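Local coordinates for 6-phosphogluconolactonase (Leishmania braziliensis, PDB 3CSS), which probably hydrolyses 6-phosphogluconolactone to 6-phosphogluconate, the second step in the oxidative stage of the pentose phosphate pathway, at residues 14-26 with 48-60. Numbering follows the deposited sequence. Where two conformers were deposited one is given.
Sequences LSQMSFAAREVIL and TPKRLYEELHEKD. With PO4 (phosphate ion), chain B.
Arg-22 grips Asp-60 side-on where helix 14-30 crosses helix 50-59, two helices packed on the mixed sheet of this Rossmann-like fold. Arg-22 NE donates to the syn lone pair of Asp-60 OD2 at 2.7 Å, while Arg-22 NH2 donates to Asp-60 OD1 at 3.0 Å. The two planes lie only 10° apart, and the extended Arg-22 chain carries its guanidinium out to Asp-60, just past the C-terminal end of helix 50-59. Leu-26 CD1 sits over the centre of one guanidinium face and Lys-59 CG over the rim of the other, so the charged group is sandwiched by hydrocarbon.

Two turns before Asp-60, Leu-52 packs against helix 14-30 at the base of Arg-22. Its chi1 of 171° swings CG away from the backbone N, which brings Leu-52 CD1 to 3.4 Å from Ser-18 O, whereas Leu-52 CD2 meets Ala-21 CB at 3.8 Å and, tip to tip, Ile-25 CD1. The helices are closest here, their axes 8.8 Å apart and crossing at -58°. Near the start of both, Leu-14 lays CB over the centre of the Arg-51 guanidinium in one of the two conformers modelled for that arginine; Leu-14 CD2 touches Arg-51 CD, the two side chains crossing at a slant.

Further out, Met-17 and Ala-21 rest on Leu-256 of strand 252-257, and Tyr-53 packs on helix 87-96, tying the pair into the fold. Between the helices, a water accepts from Leu-52 N and donates to Ser-18 OG. That hydroxyl in turn donates to Leu-14 O at 2.7 Å, meeting it from the face opposite Ser-18 N.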
ATOM      1  N   LEU A  14       2.548 -18.051   5.669  1.00 23.19           N
ATOM      2  CA  LEU A  14       1.758 -17.037   4.982  1.00 22.87           C
ATOM      3  C   LEU A  14       0.243 -17.246   5.163  1.00 21.99           C
ATOM      4  O   LEU A  14      -0.537 -16.293   5.054  1.00 21.82           O
ATOM      5  CB  LEU A  14       2.146 -16.984   3.496  1.00 23.96           C
ATOM      6  CG  LEU A  14       1.649 -15.818   2.630  1.00 25.93           C
ATOM      7  CD1 LEU A  14       1.996 -14.434   3.193  1.00 25.96           C
ATOM      8  CD2 LEU A  14       2.201 -15.993   1.199  1.00 26.97           C
ATOM      9  N   SER A  15      -0.176 -18.479   5.455  1.00 20.51           N
ATOM     10  CA  SER A  15      -1.586 -18.741   5.815  1.00 19.94           C
ATOM     11  C   SER A  15      -1.990 -17.949   7.056  1.00 19.50           C
ATOM     12  O   SER A  15      -3.019 -17.272   7.085  1.00 19.45           O
ATOM     13  CB  SER A  15      -1.838 -20.240   6.035  1.00 19.96           C
ATOM     14  OG  SER A  15      -1.544 -20.991   4.860  1.00 20.62           O
ATOM     15  N   GLN A  16      -1.158 -18.031   8.085  1.00 18.89           N
ATOM     16  CA  GLN A  16      -1.401 -17.308   9.324  1.00 18.97           C
ATOM     17  C   GLN A  16      -1.329 -15.806   9.097  1.00 18.26           C
ATOM     18  O   GLN A  16      -2.123 -15.054   9.653  1.00 17.97           O
ATOM     19  CB  GLN A  16      -0.370 -17.741  10.361  1.00 19.53           C
ATOM     20  CG  GLN A  16      -0.550 -17.163  11.730  1.00 22.72           C
ATOM     21  CD  GLN A  16       0.401 -17.790  12.744  1.00 24.46           C
ATOM     22  OE1 GLN A  16       1.367 -18.480  12.374  1.00 20.43           O
ATOM     23  NE2 GLN A  16       0.115 -17.581  14.030  1.00 27.98           N
ATOM     24  N   MET A  17      -0.369 -15.364   8.293  1.00 17.88           N
ATOM     25  CA  MET A  17      -0.239 -13.951   7.997  0.50 17.99           C
ATOM     26  C   MET A  17      -1.495 -13.422   7.322  1.00 18.08           C
ATOM     27  O   MET A  17      -2.014 -12.378   7.692  1.00 17.44           O
ATOM     28  CB  MET A  17       0.958 -13.725   7.083  0.50 18.29           C
ATOM     29  CG  MET A  17       1.274 -12.285   6.902  0.50 16.71           C
ATOM     30  SD  MET A  17       2.751 -12.143   5.908  0.50 19.30           S
ATOM     31  CE  MET A  17       3.959 -12.765   7.075  0.50 14.64           C
ATOM     32  N   SER A  18      -1.969 -14.154   6.326  1.00 18.45           N
ATOM     33  CA  SER A  18      -3.141 -13.738   5.553  1.00 18.89           C
ATOM     34  C   SER A  18      -4.399 -13.710   6.420  1.00 18.61           C
ATOM     35  O   SER A  18      -5.182 -12.783   6.317  1.00 17.59           O
ATOM     36  CB  SER A  18      -3.315 -14.642   4.345  1.00 19.99           C
ATOM     37  OG  SER A  18      -2.107 -14.636   3.568  1.00 23.78           O
ATOM     38  N   PHE A  19      -4.560 -14.702   7.296  1.00 18.20           N
ATOM     39  CA  PHE A  19      -5.708 -14.747   8.224  1.00 18.89           C
ATOM     40  C   PHE A  19      -5.680 -13.562   9.178  1.00 19.22           C
ATOM     41  O   PHE A  19      -6.715 -12.972   9.452  1.00 19.00           O
ATOM     42  CB  PHE A  19      -5.754 -16.041   9.065  1.00 19.59           C
ATOM     43  CG  PHE A  19      -5.855 -17.315   8.280  0.75 21.16           C
ATOM     44  CD1 PHE A  19      -6.204 -17.337   6.951  0.75 22.39           C
ATOM     45  CD2 PHE A  19      -5.627 -18.521   8.919  0.75 22.80           C
ATOM     46  CE1 PHE A  19      -6.287 -18.533   6.273  0.75 23.20           C
ATOM     47  CE2 PHE A  19      -5.711 -19.696   8.241  0.75 24.48           C
ATOM     48  CZ  PHE A  19      -6.049 -19.692   6.936  0.75 23.84           C
ATOM     49  N   ALA A  20      -4.494 -13.211   9.681  1.00 19.20           N
ATOM     50  CA  ALA A  20      -4.349 -12.065  10.595  1.00 19.19           C
ATOM     51  C   ALA A  20      -4.710 -10.737   9.936  1.00 19.28           C
ATOM     52  O   ALA A  20      -5.367  -9.905  10.565  1.00 20.85           O
ATOM     53  CB  ALA A  20      -2.924 -12.007  11.170  1.00 19.37           C
ATOM     54  N   ALA A  21      -4.310 -10.551   8.675  1.00 19.21           N
ATOM     55  CA  ALA A  21      -4.628  -9.323   7.916  1.00 18.69           C
ATOM     56  C   ALA A  21      -6.139  -9.266   7.684  1.00 19.57           C
ATOM     57  O   ALA A  21      -6.774  -8.230   7.859  1.00 19.48           O
ATOM     58  CB  ALA A  21      -3.873  -9.282   6.593  1.00 18.44           C
ATOM     59  N   ARG A  22      -6.714 -10.409   7.324  1.00 19.20           N
ATOM     60  CA  ARG A  22      -8.158 -10.483   7.106  1.00 20.09           C
ATOM     61  C   ARG A  22      -8.941 -10.036   8.345  1.00 20.86           C
ATOM     62  O   ARG A  22      -9.919  -9.290   8.228  1.00 20.15           O
ATOM     63  CB  ARG A  22      -8.571 -11.898   6.673  1.00 19.99           C
ATOM     64  CG  ARG A  22     -10.077 -12.065   6.450  1.00 21.01           C
ATOM     65  CD  ARG A  22     -10.391 -13.436   5.872  1.00 22.45           C
ATOM     66  NE  ARG A  22     -11.825 -13.730   5.950  1.00 25.12           N
ATOM     67  CZ  ARG A  22     -12.421 -14.399   6.938  1.00 26.85           C
ATOM     68  NH1 ARG A  22     -11.723 -14.902   7.950  1.00 28.07           N
ATOM     69  NH2 ARG A  22     -13.737 -14.582   6.909  1.00 27.46           N
ATOM     70  N   GLU A  23      -8.517 -10.493   9.515  1.00 21.76           N
ATOM     71  CA  GLU A  23      -9.179 -10.122  10.774  1.00 23.09           C
ATOM     72  C   GLU A  23      -9.207  -8.616  11.019  1.00 22.88           C
ATOM     73  O   GLU A  23     -10.208  -8.078  11.478  1.00 22.15           O
ATOM     74  CB  GLU A  23      -8.527 -10.834  11.970  1.00 23.64           C
ATOM     75  CG  GLU A  23      -8.891 -12.312  12.079  1.00 27.19           C
ATOM     76  CD  GLU A  23     -10.402 -12.553  12.032  1.00 31.66           C
ATOM     77  OE1 GLU A  23     -11.153 -11.807  12.710  1.00 35.46           O
ATOM     78  OE2 GLU A  23     -10.844 -13.474  11.309  1.00 34.10           O
ATOM     79  N   VAL A  24      -8.106  -7.937  10.712  1.00 22.70           N
ATOM     80  CA  VAL A  24      -8.043  -6.482  10.837  1.00 22.92           C
ATOM     81  C   VAL A  24      -9.066  -5.801   9.914  1.00 22.78           C
ATOM     82  O   VAL A  24      -9.816  -4.920  10.340  1.00 22.54           O
ATOM     83  CB  VAL A  24      -6.636  -5.943  10.535  1.00 22.81           C
ATOM     84  CG1 VAL A  24      -6.650  -4.396  10.554  1.00 22.88           C
ATOM     85  CG2 VAL A  24      -5.602  -6.500  11.528  1.00 23.42           C
ATOM     86  N   ILE A  25      -9.125  -6.242   8.662  1.00 22.39           N
ATOM     87  CA  ILE A  25     -10.091  -5.713   7.701  1.00 22.25           C
ATOM     88  C   ILE A  25     -11.531  -5.934   8.179  1.00 22.67           C
ATOM     89  O   ILE A  25     -12.346  -4.993   8.195  1.00 22.09           O
ATOM     90  CB  ILE A  25      -9.876  -6.324   6.302  1.00 21.98           C
ATOM     91  CG1 ILE A  25      -8.516  -5.880   5.753  1.00 21.38           C
ATOM     92  CG2 ILE A  25     -11.002  -5.915   5.362  1.00 20.28           C
ATOM     93  CD1 ILE A  25      -8.000  -6.728   4.578  1.00 21.40           C
ATOM     94  N   LEU A  26     -11.851  -7.161   8.594  1.00 23.23           N
ATOM     95  CA  LEU A  26     -13.221  -7.462   9.056  1.00 23.97           C
ATOM     96  C   LEU A  26     -13.606  -6.709  10.331  1.00 24.51           C
ATOM     97  O   LEU A  26     -14.767  -6.346  10.498  1.00 24.60           O
ATOM     98  CB  LEU A  26     -13.411  -8.959   9.284  1.00 23.82           C
ATOM     99  CG  LEU A  26     -13.233  -9.868   8.071  1.00 24.75           C
ATOM    100  CD1 LEU A  26     -13.442 -11.313   8.473  1.00 25.70           C
ATOM    101  CD2 LEU A  26     -14.134  -9.469   6.914  1.00 24.60           C
ATOM    102  N   THR A  48       2.914 -11.043  -2.027  1.00 26.19           N
ATOM    103  CA  THR A  48       2.585 -11.361  -0.631  1.00 24.61           C
ATOM    104  C   THR A  48       1.068 -11.321  -0.292  1.00 23.22           C
ATOM    105  O   THR A  48       0.569 -12.266   0.287  1.00 24.06           O
ATOM    106  CB  THR A  48       3.367 -10.452   0.326  1.00 24.62           C
ATOM    107  OG1 THR A  48       4.766 -10.519   0.000  1.00 26.47           O
ATOM    108  CG2 THR A  48       3.140 -10.884   1.787  1.00 23.44           C
ATOM    109  N   PRO A  49       0.343 -10.259  -0.682  1.00 20.53           N
ATOM    110  CA  PRO A  49      -1.102 -10.122  -0.364  1.00 19.20           C
ATOM    111  C   PRO A  49      -2.066 -10.898  -1.281  1.00 19.16           C
ATOM    112  O   PRO A  49      -3.272 -10.923  -1.037  1.00 18.94           O
ATOM    113  CB  PRO A  49      -1.337  -8.627  -0.546  1.00 19.19           C
ATOM    114  CG  PRO A  49      -0.430  -8.293  -1.675  1.00 21.24           C
ATOM    115  CD  PRO A  49       0.821  -9.069  -1.426  1.00 21.60           C
ATOM    116  N   LYS A  50      -1.539 -11.552  -2.319  1.00 19.79           N
ATOM    117  CA  LYS A  50      -2.392 -12.323  -3.204  1.00 19.89           C
ATOM    118  C   LYS A  50      -3.255 -13.334  -2.422  1.00 19.95           C
ATOM    119  O   LYS A  50      -4.451 -13.466  -2.682  1.00 20.92           O
ATOM    120  CB  LYS A  50      -1.536 -13.040  -4.244  1.00 19.99           C
ATOM    121  CG  LYS A  50      -2.347 -13.842  -5.257  1.00 21.48           C
ATOM    122  CD  LYS A  50      -1.475 -14.453  -6.331  1.00 22.92           C
ATOM    123  CE  LYS A  50      -0.584 -15.535  -5.819  1.00 26.80           C
ATOM    124  NZ  LYS A  50      -0.066 -16.370  -6.969  1.00 28.52           N
ATOM    125  N   ARG A  51      -2.649 -14.051  -1.485  1.00 19.95           N
ATOM    126  CA  ARG A  51      -3.425 -15.044  -0.765  0.50 20.20           C
ATOM    127  C   ARG A  51      -4.490 -14.410   0.135  1.00 19.79           C
ATOM    128  O   ARG A  51      -5.595 -14.937   0.188  1.00 19.99           O
ATOM    129  CB  ARG A  51      -2.537 -16.037  -0.049  0.50 20.67           C
ATOM    130  CG  ARG A  51      -1.898 -16.967  -1.037  0.50 20.55           C
ATOM    131  CD  ARG A  51      -0.629 -17.496  -0.494  0.50 22.16           C
ATOM    132  NE  ARG A  51      -0.878 -18.135   0.787  0.50 22.78           N
ATOM    133  CZ  ARG A  51      -0.062 -19.023   1.323  0.50 23.02           C
ATOM    134  NH1 ARG A  51       1.049 -19.346   0.682  0.50 22.76           N
ATOM    135  NH2 ARG A  51      -0.360 -19.573   2.485  0.50 22.61           N
ATOM    136  N   LEU A  52      -4.203 -13.258   0.744  1.00 19.41           N
ATOM    137  CA  LEU A  52      -5.226 -12.504   1.469  1.00 18.67           C
ATOM    138  C   LEU A  52      -6.430 -12.196   0.580  1.00 18.29           C
ATOM    139  O   LEU A  52      -7.584 -12.421   0.964  1.00 18.72           O
ATOM    140  CB  LEU A  52      -4.645 -11.203   2.007  1.00 18.56           C
ATOM    141  CG  LEU A  52      -5.618 -10.189   2.596  1.00 19.75           C
ATOM    142  CD1 LEU A  52      -6.370 -10.762   3.805  1.00 19.66           C
ATOM    143  CD2 LEU A  52      -4.861  -8.907   2.958  1.00 19.85           C
ATOM    144  N   TYR A  53      -6.162 -11.667  -0.604  1.00 18.72           N
ATOM    145  CA  TYR A  53      -7.215 -11.322  -1.539  1.00 18.92           C
ATOM    146  C   TYR A  53      -8.068 -12.543  -1.921  1.00 19.38           C
ATOM    147  O   TYR A  53      -9.301 -12.456  -1.969  1.00 19.98           O
ATOM    148  CB  TYR A  53      -6.648 -10.610  -2.766  1.00 18.73           C
ATOM    149  CG  TYR A  53      -5.827  -9.368  -2.446  1.00 17.91           C
ATOM    150  CD1 TYR A  53      -5.955  -8.688  -1.213  1.00 20.01           C
ATOM    151  CD2 TYR A  53      -4.939  -8.861  -3.374  1.00 18.71           C
ATOM    152  CE1 TYR A  53      -5.201  -7.573  -0.927  1.00 20.66           C
ATOM    153  CE2 TYR A  53      -4.170  -7.721  -3.087  1.00 18.52           C
ATOM    154  CZ  TYR A  53      -4.297  -7.090  -1.866  1.00 18.28           C
ATOM    155  OH  TYR A  53      -3.527  -5.975  -1.569  1.00 20.53           O
ATOM    156  N   GLU A  54      -7.411 -13.674  -2.156  1.00 19.20           N
ATOM    157  CA  GLU A  54      -8.104 -14.916  -2.467  1.00 20.29           C
ATOM    158  C   GLU A  54      -9.014 -15.331  -1.313  1.00 20.39           C
ATOM    159  O   GLU A  54     -10.151 -15.777  -1.522  1.00 20.75           O
ATOM    160  CB  GLU A  54      -7.084 -16.011  -2.809  1.00 19.99           C
ATOM    161  CG  GLU A  54      -6.351 -15.745  -4.118  1.00 21.08           C
ATOM    162  CD  GLU A  54      -5.321 -16.783  -4.444  1.00 23.68           C
ATOM    163  OE1 GLU A  54      -5.120 -17.696  -3.621  1.00 22.28           O
ATOM    164  OE2 GLU A  54      -4.729 -16.688  -5.532  1.00 23.96           O
ATOM    165  N   GLU A  55      -8.512 -15.181  -0.094  1.00 20.98           N
ATOM    166  CA  GLU A  55      -9.288 -15.542   1.090  0.50 21.33           C
ATOM    167  C   GLU A  55     -10.496 -14.617   1.255  1.00 21.38           C
ATOM    168  O   GLU A  55     -11.594 -15.079   1.541  1.00 21.48           O
ATOM    169  CB  GLU A  55      -8.428 -15.529   2.345  0.50 21.84           C
ATOM    170  CG  GLU A  55      -9.159 -16.049   3.571  0.50 23.21           C
ATOM    171  CD  GLU A  55      -8.218 -16.479   4.642  0.50 26.60           C
ATOM    172  OE1 GLU A  55      -6.988 -16.401   4.404  0.50 29.24           O
ATOM    173  OE2 GLU A  55      -8.702 -16.902   5.714  0.50 28.08           O
ATOM    174  N   LEU A  56     -10.305 -13.311   1.072  1.00 21.44           N
ATOM    175  CA  LEU A  56     -11.443 -12.383   1.058  1.00 21.69           C
ATOM    176  C   LEU A  56     -12.480 -12.764  -0.008  1.00 21.78           C
ATOM    177  O   LEU A  56     -13.699 -12.693   0.217  1.00 21.80           O
ATOM    178  CB  LEU A  56     -10.964 -10.959   0.797  1.00 21.70           C
ATOM    179  CG  LEU A  56     -10.137 -10.316   1.911  1.00 21.79           C
ATOM    180  CD1 LEU A  56      -9.507  -9.001   1.392  1.00 22.41           C
ATOM    181  CD2 LEU A  56     -10.975 -10.070   3.189  1.00 22.95           C
ATOM    182  N   HIS A  57     -12.004 -13.177  -1.174  1.00 21.77           N
ATOM    183  CA  HIS A  57     -12.917 -13.585  -2.247  1.00 21.92           C
ATOM    184  C   HIS A  57     -13.777 -14.804  -1.865  1.00 22.47           C
ATOM    185  O   HIS A  57     -14.977 -14.863  -2.187  1.00 21.86           O
ATOM    186  CB  HIS A  57     -12.153 -13.882  -3.525  1.00 21.80           C
ATOM    187  CG  HIS A  57     -13.042 -14.196  -4.685  1.00 20.77           C
ATOM    188  ND1 HIS A  57     -13.513 -15.467  -4.925  1.00 20.53           N
ATOM    189  CD2 HIS A  57     -13.582 -13.403  -5.639  1.00 20.79           C
ATOM    190  CE1 HIS A  57     -14.282 -15.447  -6.004  1.00 20.51           C
ATOM    191  NE2 HIS A  57     -14.334 -14.205  -6.458  1.00 20.81           N
ATOM    192  N   GLU A  58     -13.155 -15.770  -1.191  1.00 23.22           N
ATOM    193  CA  GLU A  58     -13.843 -16.993  -0.807  1.00 24.28           C
ATOM    194  C   GLU A  58     -14.776 -16.823   0.382  1.00 24.72           C
ATOM    195  O   GLU A  58     -15.832 -17.453   0.419  1.00 24.26           O
ATOM    196  CB  GLU A  58     -12.823 -18.090  -0.514  1.00 24.39           C
ATOM    197  CG  GLU A  58     -12.013 -18.478  -1.728  1.00 25.24           C
ATOM    198  CD  GLU A  58     -12.904 -18.771  -2.938  1.00 27.09           C
ATOM    199  OE1 GLU A  58     -13.772 -19.675  -2.817  1.00 25.17           O
ATOM    200  OE2 GLU A  58     -12.741 -18.097  -3.991  1.00 25.55           O
ATOM    201  N   LYS A  59     -14.404 -15.970   1.333  1.00 24.85           N
ATOM    202  CA  LYS A  59     -15.093 -15.899   2.623  1.00 26.07           C
ATOM    203  C   LYS A  59     -15.998 -14.677   2.798  1.00 26.08           C
ATOM    204  O   LYS A  59     -17.011 -14.756   3.496  1.00 26.79           O
ATOM    205  CB  LYS A  59     -14.078 -15.919   3.765  1.00 26.66           C
ATOM    206  CG  LYS A  59     -13.129 -17.119   3.797  1.00 29.13           C
ATOM    207  CD  LYS A  59     -13.859 -18.437   3.954  1.00 31.96           C
ATOM    208  CE  LYS A  59     -12.889 -19.595   4.155  1.00 33.86           C
ATOM    209  NZ  LYS A  59     -13.553 -20.921   4.055  1.00 34.60           N
ATOM    210  N   ASP A  60     -15.639 -13.547   2.189  1.00 25.70           N
ATOM    211  CA  ASP A  60     -16.261 -12.268   2.522  1.00 25.57           C
ATOM    212  C   ASP A  60     -16.875 -11.546   1.329  1.00 25.41           C
ATOM    213  O   ASP A  60     -17.152 -10.334   1.404  1.00 25.04           O
ATOM    214  CB  ASP A  60     -15.210 -11.369   3.166  1.00 25.98           C
ATOM    215  CG  ASP A  60     -14.507 -12.040   4.328  1.00 26.42           C
ATOM    216  OD1 ASP A  60     -15.190 -12.510   5.263  1.00 28.11           O
ATOM    217  OD2 ASP A  60     -13.263 -12.100   4.310  1.00 27.71           O
TER
HETATM  218  P   PO4 B 301      -2.688 -19.528  -5.414  0.70 34.73           P
HETATM  219  O1  PO4 B 301      -3.311 -20.376  -6.503  0.70 32.35           O
HETATM  220  O2  PO4 B 301      -3.622 -19.564  -4.243  0.70 33.03           O
HETATM  221  O3  PO4 B 301      -2.596 -18.096  -5.910  0.70 34.27           O
HETATM  222  O4  PO4 B 301      -1.321 -19.995  -5.021  0.70 32.34           O
HETATM  223  O   HOH W   1      -1.544 -12.718   1.386  1.00 28.68           O